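Local coordinates for protein NADP-dependent alcohol dehydrogenase (Entamoeba histolytica, PDB 2OUI) that probably catalyses the zinc- and NADP-dependent interconversion of alcohols with aldehydes or ketones, as a tetrameric alcohol dehydrogenase, at residues Gly105-Gly108 and Gly109-Phe112; Pro275-Arg278 and Ser279-Gly282; Arg350-Tyr353 and Asp354-Thr358. The protein carries 1 engineered substitution. One frame throughout, in Å; residues are numbered along the deposited sequence.

Contact 1: residues Gly105-Gly108 and Gly109-Phe112; sequences GMLG and GWKF
Lys-111 leaves its backbone with CG turned away from the carbonyl carbon (chi1 -57°), stays extended to CE and bends only at the last torsion (chi4 -67°), which curls NZ back to the oxygen end of the Gly-108 carbonyl, three residues earlier. NZ of Lys-111 donates to Gly-108 O at 2.9 Å, tilted moderately out of the carbonyl plane, and the lysine CG passes that same oxygen at 3.5 Å. Trp-110 takes the other course: with CG anti to its N, the indole is carried alongside Leu-107, whose CD1 stands at the ring edge, 4.4 Å from CE3 of Trp-110, a loose apolar contact. Two overlapping beta turns bring these groups together. A type II turn runs from Gly-105 to Gly-108, with Leu-107 at a positive phi (67°), and a type I turn follows from Leu-107, closed by Trp-110 N bonded to Leu-107 O at 2.9 Å. The indole meets His-59, a zinc ligand, edge-to-face and lies about 6 Å from the zinc ion, consistent with a place in the wall of the active-site pocket; Met-285 of the second subunit packs on both Leu-107 and Trp-110. Lys-111 also forms a salt bridge with Asp-89. Its ammonium is thus held by a carbonyl and a carboxylate together, and its charge is probably largely balanced there, while the apolar indole borders the metal site.

Contact 2: residues Pro275-Arg278 and Ser279-Gly282; sequences PIPR and SEWG. Engineered in segment 275-278: Pro-275 (natural residue Asp).
Ile-276 and Trp-281 meet through a methyl laid on an indole. The isoleucine places CG2 anti to its backbone N (chi1 -61° to CG1), and this branch sits over one face of the five-membered ring of Trp-281, 3.9 Å from its centroid, a CH-pi contact whose closest approach is CG2 of Ile-276 to CG of Trp-281 at 3.7 Å. Glu-280 bends sharply at chi2 (89°), so that its side chain crosses that of Pro-277 at about a right angle and OE2 of Glu-280 lies 3.3 Å from CB of Pro-277. Arg-278 is extended as far as CD and turns at chi3 (53°); one face of its guanidinium looks toward Ser-279 OG. The stronger partners of Arg-278 are Gly-271 O and Leu-268 O of the second subunit. Trp-281 N donates to Pro-277 O at 3.0 Å and only weakly to Arg-278 O, pulling the chain round where the strand ends. The engineered Pro-275 packs on Asn-273 of the second subunit. Strand 273-277 pairs antiparallel with a strand of that subunit, extending the sheet across the interface. Within the chain, Ile-276 and Pro-277 rest on helix 248-255, while Trp-281 packs on Ile-290 and gives its indole N-H to Lys-288 O, both on strand 288-292, an outermost strand of the six-stranded parallel sheet, consistent with a Rossmann-type coenzyme domain.

Contact 3: residues Arg350-Tyr353 and Asp354-Thr358; sequences RIHY and DDEDT
Glu-356 reaches back from a turn to Arg-350 and His-352, and its chain can be followed atom by atom. CB of Glu-356 lies 3.3 Å from Tyr-353 O, the oxygen that also accepts from Glu-356 N at 3.2 Å and closes the type I turn from Tyr-353 to Glu-356. CG stands anti to the backbone N (chi1 -173°), and the next torsion is just as straight, carrying the carboxylate to full reach. CD of Glu-356 comes within 3.9 Å of CD2 of His-352. Of the two oxygens, OE1 of Glu-356 sits at the edge of the imidazole and in its plane, 3.1 Å from CD2 of His-352. OE2 of Glu-356 takes both terminal nitrogens of Arg-350 in an end-on salt bridge: NH2 bonds to it at 2.9 Å through the syn lone pair, fairly straight (158°), and NH1 at 3.2 Å from above the carboxylate plane. OE2 lies in the guanidinium plane, although the two flat groups are turned 69° against each other. His-352 NE2 is placed over the centre of the guanidinium. The ion pair probably keeps this buried carboxylate ionised. A turn following strand 346-350 is thus bridged back to the strand's last residue, Arg-350. NH1 of Arg-350 also bonds to Leu-32 O, tying the bridge to strand 27-34. Tyr-353 reaches the same strand through its hydroxyl to Pro-31 O and its ring to Arg-30 in a cation-pi contact, while Arg-350 and His-352 pack against Glu-325 at the end of strand 320-325, beside which strand 346-350 runs parallel.

In the fold
The three contacts are local turns in separate parts of the subunit. Contact 1 is the buried one, its centre about 14 Å from the chain centre and beside the zinc site; contacts 2 and 3 are partly buried, farther out, and on opposite sides of that centre, their own centres about 55 Å apart. Contacts 1 and 2 both touch the second subunit and each use a tryptophan, near the metal in one and at the continuing intersubunit sheet in the other. No other chain of the assembly reaches contact 3, where a salt bridge dominates near the C-terminus. Contact 1 belongs to the GroES-like part of the chain, contact 2 to the Rossmann-type part.

Contact 1: residues Gly105-Gly108 and Gly109-Phe112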
ATOM      1  N   GLY A 105       6.987  20.927  -9.722  1.00 24.77           N
ATOM      2  CA  GLY A 105       7.479  21.373  -8.413  1.00 27.59           C
ATOM      3  C   GLY A 105       6.339  21.462  -7.421  1.00 24.42           C
ATOM      4  O   GLY A 105       5.189  21.304  -7.787  1.00 22.51           O
ATOM      5  N   MET A 106       6.653  21.682  -6.148  1.00 25.00           N
ATOM      6  CA  MET A 106       5.616  21.609  -5.098  1.00 22.34           C
ATOM      7  C   MET A 106       4.437  22.552  -5.391  1.00 23.70           C
ATOM      8  O   MET A 106       4.624  23.760  -5.667  1.00 23.94           O
ATOM      9  CB  MET A 106       6.238  21.882  -3.716  1.00 24.04           C
ATOM     10  CG  MET A 106       5.295  21.688  -2.538  1.00 21.73           C
ATOM     11  SD  MET A 106       6.296  21.414  -1.047  1.00 24.47           S
ATOM     12  CE  MET A 106       7.081  23.014  -0.861  1.00 25.71           C
ATOM     13  N   LEU A 107       3.238  21.970  -5.353  1.00 22.11           N
ATOM     14  CA  LEU A 107       1.943  22.620  -5.663  1.00 24.46           C
ATOM     15  C   LEU A 107       1.782  23.022  -7.129  1.00 23.84           C
ATOM     16  O   LEU A 107       0.833  23.760  -7.476  1.00 24.41           O
ATOM     17  CB  LEU A 107       1.668  23.825  -4.752  1.00 25.76           C
ATOM     18  CG  LEU A 107       1.866  23.709  -3.237  1.00 26.52           C
ATOM     19  CD1 LEU A 107       1.451  25.010  -2.531  1.00 29.67           C
ATOM     20  CD2 LEU A 107       1.121  22.545  -2.631  1.00 23.69           C
ATOM     21  N   GLY A 108       2.658  22.483  -7.979  1.00 23.22           N
ATOM     22  CA  GLY A 108       2.759  22.898  -9.385  1.00 21.97           C
ATOM     23  C   GLY A 108       1.536  22.534 -10.202  1.00 21.96           C
ATOM     24  O   GLY A 108       1.284  23.142 -11.233  1.00 23.44           O
ATOM     25  N   GLY A 109       0.807  21.509  -9.779  1.00 20.98           N
ATOM     26  CA  GLY A 109      -0.433  21.128 -10.455  1.00 20.89           C
ATOM     27  C   GLY A 109      -1.605  22.041 -10.101  1.00 23.54           C
ATOM     28  O   GLY A 109      -2.627  22.055 -10.797  1.00 25.12           O
ATOM     29  N   TRP A 110      -1.474  22.783  -9.000  1.00 23.22           N
ATOM     30  CA  TRP A 110      -2.456  23.803  -8.658  1.00 24.94           C
ATOM     31  C   TRP A 110      -2.007  25.113  -9.323  1.00 23.94           C
ATOM     32  O   TRP A 110      -1.151  25.845  -8.796  1.00 24.53           O
ATOM     33  CB  TRP A 110      -2.595  23.949  -7.134  1.00 24.62           C
ATOM     34  CG  TRP A 110      -3.453  25.130  -6.710  1.00 24.53           C
ATOM     35  CD1 TRP A 110      -4.500  25.700  -7.409  1.00 26.36           C
ATOM     36  CD2 TRP A 110      -3.357  25.849  -5.476  1.00 26.27           C
ATOM     37  NE1 TRP A 110      -5.035  26.751  -6.682  1.00 27.73           N
ATOM     38  CE2 TRP A 110      -4.338  26.875  -5.507  1.00 30.24           C
ATOM     39  CE3 TRP A 110      -2.503  25.757  -4.366  1.00 25.79           C
ATOM     40  CZ2 TRP A 110      -4.509  27.778  -4.452  1.00 30.68           C
ATOM     41  CZ3 TRP A 110      -2.658  26.656  -3.332  1.00 29.55           C
ATOM     42  CH2 TRP A 110      -3.666  27.657  -3.376  1.00 31.74           C
ATOM     43  N   LYS A 111      -2.574  25.383 -10.498  1.00 23.85           N
ATOM     44  CA  LYS A 111      -2.139  26.523 -11.300  1.00 23.97           C
ATOM     45  C   LYS A 111      -3.043  27.734 -11.064  1.00 22.31           C
ATOM     46  O   LYS A 111      -2.558  28.830 -10.669  1.00 22.17           O
ATOM     47  CB  LYS A 111      -2.084  26.134 -12.795  1.00 21.12           C
ATOM     48  CG  LYS A 111      -1.153  24.932 -13.024  1.00 25.45           C
ATOM     49  CD  LYS A 111      -0.875  24.669 -14.510  1.00 24.08           C
ATOM     50  CE  LYS A 111      -0.031  23.349 -14.644  1.00 21.59           C
ATOM     51  NZ  LYS A 111       1.342  23.488 -14.075  1.00 25.99           N
ATOM     52  N   PHE A 112      -4.337  27.535 -11.334  1.00 24.02           N
ATOM     53  CA  PHE A 112      -5.363  28.579 -11.201  1.00 22.22           C
ATOM     54  C   PHE A 112      -5.300  29.256  -9.821  1.00 24.23           C
ATOM     55  O   PHE A 112      -5.508  28.598  -8.809  1.00 22.76           O
ATOM     56  CB  PHE A 112      -6.762  27.978 -11.305  1.00 23.77           C
ATOM     57  CG  PHE A 112      -7.134  27.434 -12.674  1.00 21.81           C
ATOM     58  CD1 PHE A 112      -6.945  28.184 -13.830  1.00 23.58           C
ATOM     59  CD2 PHE A 112      -7.789  26.212 -12.768  1.00 26.63           C
ATOM     60  CE1 PHE A 112      -7.347  27.685 -15.104  1.00 21.69           C
ATOM     61  CE2 PHE A 112      -8.197  25.711 -14.021  1.00 23.93           C
ATOM     62  CZ  PHE A 112      -7.965  26.446 -15.182  1.00 24.52           C
TER

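Contact 2: residues Pro275-Arg278 and Ser279-Gly282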
ATOM      1  N   PRO A 275       3.951  22.870  15.337  1.00 27.86           N
ATOM      2  CA  PRO A 275       4.545  22.122  16.453  1.00 28.04           C
ATOM      3  C   PRO A 275       3.874  20.760  16.638  1.00 28.20           C
ATOM      4  O   PRO A 275       2.653  20.672  16.729  1.00 31.38           O
ATOM      5  CB  PRO A 275       4.300  23.026  17.673  1.00 27.88           C
ATOM      6  CG  PRO A 275       3.643  24.279  17.143  1.00 30.64           C
ATOM      7  CD  PRO A 275       3.031  23.917  15.821  1.00 27.18           C
ATOM      8  N   ILE A 276       4.679  19.706  16.648  1.00 26.72           N
ATOM      9  CA  ILE A 276       4.187  18.345  16.875  1.00 23.74           C
ATOM     10  C   ILE A 276       4.671  17.970  18.266  1.00 24.66           C
ATOM     11  O   ILE A 276       5.873  17.990  18.521  1.00 24.33           O
ATOM     12  CB  ILE A 276       4.774  17.343  15.831  1.00 23.17           C
ATOM     13  CG1 ILE A 276       4.372  17.717  14.398  1.00 26.07           C
ATOM     14  CG2 ILE A 276       4.459  15.859  16.230  1.00 23.43           C
ATOM     15  CD1 ILE A 276       2.835  17.879  14.160  1.00 24.96           C
ATOM     16  N   PRO A 277       3.748  17.664  19.191  1.00 24.19           N
ATOM     17  CA  PRO A 277       4.172  17.422  20.590  1.00 25.53           C
ATOM     18  C   PRO A 277       5.011  16.153  20.733  1.00 25.66           C
ATOM     19  O   PRO A 277       4.553  15.040  20.399  1.00 26.97           O
ATOM     20  CB  PRO A 277       2.848  17.317  21.349  1.00 25.06           C
ATOM     21  CG  PRO A 277       1.837  16.933  20.297  1.00 26.18           C
ATOM     22  CD  PRO A 277       2.285  17.585  19.028  1.00 25.38           C
ATOM     23  N   ARG A 278       6.233  16.318  21.218  1.00 24.04           N
ATOM     24  CA  ARG A 278       7.161  15.200  21.311  1.00 24.27           C
ATOM     25  C   ARG A 278       6.607  14.005  22.092  1.00 23.90           C
ATOM     26  O   ARG A 278       6.613  12.896  21.580  1.00 24.36           O
ATOM     27  CB  ARG A 278       8.495  15.641  21.916  1.00 21.36           C
ATOM     28  CG  ARG A 278       9.541  14.516  21.861  1.00 25.32           C
ATOM     29  CD  ARG A 278      10.829  14.906  22.559  1.00 28.26           C
ATOM     30  NE  ARG A 278      10.573  15.359  23.922  1.00 27.71           N
ATOM     31  CZ  ARG A 278      10.703  14.620  25.018  1.00 30.51           C
ATOM     32  NH1 ARG A 278      11.122  13.364  24.972  1.00 28.13           N
ATOM     33  NH2 ARG A 278      10.430  15.163  26.192  1.00 36.81           N
ATOM     34  N   SER A 279       6.137  14.214  23.327  1.00 23.74           N
ATOM     35  CA  SER A 279       5.675  13.086  24.152  1.00 25.09           C
ATOM     36  C   SER A 279       4.515  12.318  23.545  1.00 24.65           C
ATOM     37  O   SER A 279       4.567  11.080  23.467  1.00 24.23           O
ATOM     38  CB  SER A 279       5.298  13.532  25.569  1.00 28.39           C
ATOM     39  OG  SER A 279       6.474  13.730  26.344  1.00 40.15           O
ATOM     40  N   GLU A 280       3.482  13.046  23.105  1.00 23.27           N
ATOM     41  CA  GLU A 280       2.273  12.421  22.514  1.00 23.97           C
ATOM     42  C   GLU A 280       2.503  11.816  21.148  1.00 23.23           C
ATOM     43  O   GLU A 280       1.700  11.015  20.675  1.00 22.05           O
ATOM     44  CB  GLU A 280       1.122  13.413  22.437  1.00 24.99           C
ATOM     45  CG  GLU A 280       0.518  13.713  23.824  1.00 30.77           C
ATOM     46  CD  GLU A 280       1.221  14.880  24.530  1.00 41.50           C
ATOM     47  OE1 GLU A 280       0.731  15.303  25.611  1.00 45.15           O
ATOM     48  OE2 GLU A 280       2.254  15.382  24.012  1.00 34.41           O
ATOM     49  N   TRP A 281       3.595  12.206  20.502  1.00 23.47           N
ATOM     50  CA  TRP A 281       3.987  11.562  19.258  1.00 22.86           C
ATOM     51  C   TRP A 281       4.847  10.325  19.520  1.00 23.23           C
ATOM     52  O   TRP A 281       5.523   9.857  18.612  1.00 24.37           O
ATOM     53  CB  TRP A 281       4.722  12.561  18.337  1.00 21.87           C
ATOM     54  CG  TRP A 281       4.600  12.242  16.845  1.00 19.19           C
ATOM     55  CD1 TRP A 281       3.440  12.075  16.135  1.00 20.16           C
ATOM     56  CD2 TRP A 281       5.671  12.092  15.902  1.00 18.09           C
ATOM     57  NE1 TRP A 281       3.733  11.817  14.809  1.00 22.24           N
ATOM     58  CE2 TRP A 281       5.089  11.835  14.638  1.00 22.82           C
ATOM     59  CE3 TRP A 281       7.066  12.192  15.992  1.00 24.88           C
ATOM     60  CZ2 TRP A 281       5.854  11.619  13.490  1.00 22.73           C
ATOM     61  CZ3 TRP A 281       7.837  11.984  14.827  1.00 21.86           C
ATOM     62  CH2 TRP A 281       7.226  11.705  13.601  1.00 24.14           C
ATOM     63  N   GLY A 282       4.828   9.793  20.749  1.00 22.43           N
ATOM     64  CA  GLY A 282       5.564   8.563  21.040  1.00 21.08           C
ATOM     65  C   GLY A 282       7.050   8.795  21.068  1.00 22.65           C
ATOM     66  O   GLY A 282       7.838   7.902  20.751  1.00 21.93           O
TER

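Contact 3: residues Arg350-Tyr353 and Asp354-Thr358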
ATOM      1  N   ARG A 350     -23.781  31.908 -10.944  1.00 23.89           N
ATOM      2  CA  ARG A 350     -24.183  31.360 -12.229  1.00 24.53           C
ATOM      3  C   ARG A 350     -24.035  32.454 -13.284  1.00 24.66           C
ATOM      4  O   ARG A 350     -24.401  33.609 -13.048  1.00 24.89           O
ATOM      5  CB  ARG A 350     -25.623  30.832 -12.147  1.00 26.82           C
ATOM      6  CG  ARG A 350     -26.096  29.968 -13.327  1.00 32.20           C
ATOM      7  CD  ARG A 350     -25.420  28.556 -13.434  1.00 26.54           C
ATOM      8  NE  ARG A 350     -26.128  27.725 -14.420  1.00 31.07           N
ATOM      9  CZ  ARG A 350     -26.030  27.857 -15.745  1.00 36.93           C
ATOM     10  NH1 ARG A 350     -25.228  28.769 -16.302  1.00 34.37           N
ATOM     11  NH2 ARG A 350     -26.748  27.066 -16.535  1.00 40.15           N
ATOM     12  N   ILE A 351     -23.464  32.089 -14.432  1.00 24.06           N
ATOM     13  CA  ILE A 351     -23.262  33.014 -15.548  1.00 24.97           C
ATOM     14  C   ILE A 351     -23.947  32.439 -16.793  1.00 25.52           C
ATOM     15  O   ILE A 351     -23.767  31.269 -17.124  1.00 23.76           O
ATOM     16  CB  ILE A 351     -21.755  33.242 -15.871  1.00 25.17           C
ATOM     17  CG1 ILE A 351     -20.968  33.757 -14.654  1.00 24.74           C
ATOM     18  CG2 ILE A 351     -21.595  34.239 -17.020  1.00 23.05           C
ATOM     19  CD1 ILE A 351     -20.375  32.664 -13.806  1.00 31.18           C
ATOM     20  N   HIS A 352     -24.729  33.270 -17.464  1.00 26.29           N
ATOM     21  CA  HIS A 352     -25.472  32.865 -18.664  1.00 28.34           C
ATOM     22  C   HIS A 352     -25.003  33.566 -19.937  1.00 26.59           C
ATOM     23  O   HIS A 352     -24.464  34.682 -19.891  1.00 26.99           O
ATOM     24  CB  HIS A 352     -26.973  33.111 -18.483  1.00 27.79           C
ATOM     25  CG  HIS A 352     -27.613  32.198 -17.487  1.00 35.45           C
ATOM     26  ND1 HIS A 352     -28.111  32.646 -16.282  1.00 38.64           N
ATOM     27  CD2 HIS A 352     -27.820  30.860 -17.503  1.00 35.88           C
ATOM     28  CE1 HIS A 352     -28.612  31.627 -15.608  1.00 37.51           C
ATOM     29  NE2 HIS A 352     -28.447  30.532 -16.326  1.00 41.62           N
ATOM     30  N   TYR A 353     -25.220  32.900 -21.073  1.00 24.14           N
ATOM     31  CA  TYR A 353     -24.879  33.445 -22.376  1.00 24.97           C
ATOM     32  C   TYR A 353     -26.045  33.192 -23.336  1.00 26.93           C
ATOM     33  O   TYR A 353     -26.741  32.188 -23.194  1.00 26.40           O
ATOM     34  CB  TYR A 353     -23.619  32.767 -22.907  1.00 24.69           C
ATOM     35  CG  TYR A 353     -22.442  32.834 -21.948  1.00 21.68           C
ATOM     36  CD1 TYR A 353     -22.223  31.826 -21.031  1.00 26.28           C
ATOM     37  CD2 TYR A 353     -21.566  33.926 -21.966  1.00 23.17           C
ATOM     38  CE1 TYR A 353     -21.159  31.886 -20.151  1.00 21.63           C
ATOM     39  CE2 TYR A 353     -20.472  33.990 -21.090  1.00 23.67           C
ATOM     40  CZ  TYR A 353     -20.288  32.976 -20.192  1.00 25.35           C
ATOM     41  OH  TYR A 353     -19.229  33.049 -19.319  1.00 23.48           O
ATOM     42  N   ASP A 354     -26.252  34.097 -24.293  1.00 30.15           N
ATOM     43  CA  ASP A 354     -27.293  33.936 -25.335  1.00 34.14           C
ATOM     44  C   ASP A 354     -27.200  32.639 -26.138  1.00 34.71           C
ATOM     45  O   ASP A 354     -28.220  32.086 -26.555  1.00 34.70           O
ATOM     46  CB  ASP A 354     -27.252  35.110 -26.309  1.00 34.48           C
ATOM     47  CG  ASP A 354     -27.754  36.388 -25.689  1.00 44.29           C
ATOM     48  OD1 ASP A 354     -27.480  37.465 -26.265  1.00 55.56           O
ATOM     49  OD2 ASP A 354     -28.427  36.321 -24.629  1.00 47.44           O
ATOM     50  N   ASP A 355     -25.970  32.173 -26.360  1.00 33.07           N
ATOM     51  CA  ASP A 355     -25.722  30.967 -27.137  1.00 31.12           C
ATOM     52  C   ASP A 355     -25.242  29.810 -26.257  1.00 31.20           C
ATOM     53  O   ASP A 355     -24.564  28.900 -26.739  1.00 28.48           O
ATOM     54  CB  ASP A 355     -24.715  31.264 -28.255  1.00 30.85           C
ATOM     55  CG  ASP A 355     -23.405  31.879 -27.740  1.00 35.18           C
ATOM     56  OD1 ASP A 355     -23.252  32.134 -26.520  1.00 32.85           O
ATOM     57  OD2 ASP A 355     -22.505  32.098 -28.578  1.00 33.93           O
ATOM     58  N   GLU A 356     -25.611  29.845 -24.974  1.00 29.23           N
ATOM     59  CA  GLU A 356     -25.213  28.816 -24.010  1.00 31.92           C
ATOM     60  C   GLU A 356     -25.622  27.420 -24.484  1.00 33.09           C
ATOM     61  O   GLU A 356     -24.903  26.440 -24.259  1.00 31.70           O
ATOM     62  CB  GLU A 356     -25.836  29.111 -22.643  1.00 31.11           C
ATOM     63  CG  GLU A 356     -25.379  28.227 -21.513  1.00 34.46           C
ATOM     64  CD  GLU A 356     -26.035  28.610 -20.204  1.00 38.31           C
ATOM     65  OE1 GLU A 356     -26.602  29.726 -20.115  1.00 40.43           O
ATOM     66  OE2 GLU A 356     -25.987  27.796 -19.264  1.00 41.40           O
ATOM     67  N   ASP A 357     -26.779  27.339 -25.145  1.00 32.43           N
ATOM     68  CA  ASP A 357     -27.300  26.043 -25.588  1.00 33.62           C
ATOM     69  C   ASP A 357     -27.071  25.788 -27.086  1.00 33.81           C
ATOM     70  O   ASP A 357     -27.353  24.697 -27.579  1.00 35.03           O
ATOM     71  CB  ASP A 357     -28.780  25.870 -25.206  1.00 32.93           C
ATOM     72  CG  ASP A 357     -28.998  25.756 -23.680  1.00 37.75           C
ATOM     73  OD1 ASP A 357     -28.075  25.350 -22.919  1.00 34.63           O
ATOM     74  OD2 ASP A 357     -30.118  26.081 -23.236  1.00 36.66           O
ATOM     75  N   THR A 358     -26.539  26.785 -27.799  1.00 34.07           N
ATOM     76  CA  THR A 358     -26.299  26.655 -29.244  1.00 32.69           C
ATOM     77  C   THR A 358     -24.814  26.679 -29.688  1.00 32.93           C
ATOM     78  O   THR A 358     -24.490  26.234 -30.794  1.00 32.71           O
ATOM     79  CB  THR A 358     -27.123  27.686 -30.047  1.00 33.41           C
ATOM     80  OG1 THR A 358     -26.809  29.011 -29.604  1.00 33.14           O
ATOM     81  CG2 THR A 358     -28.605  27.429 -29.860  1.00 32.33           C
TER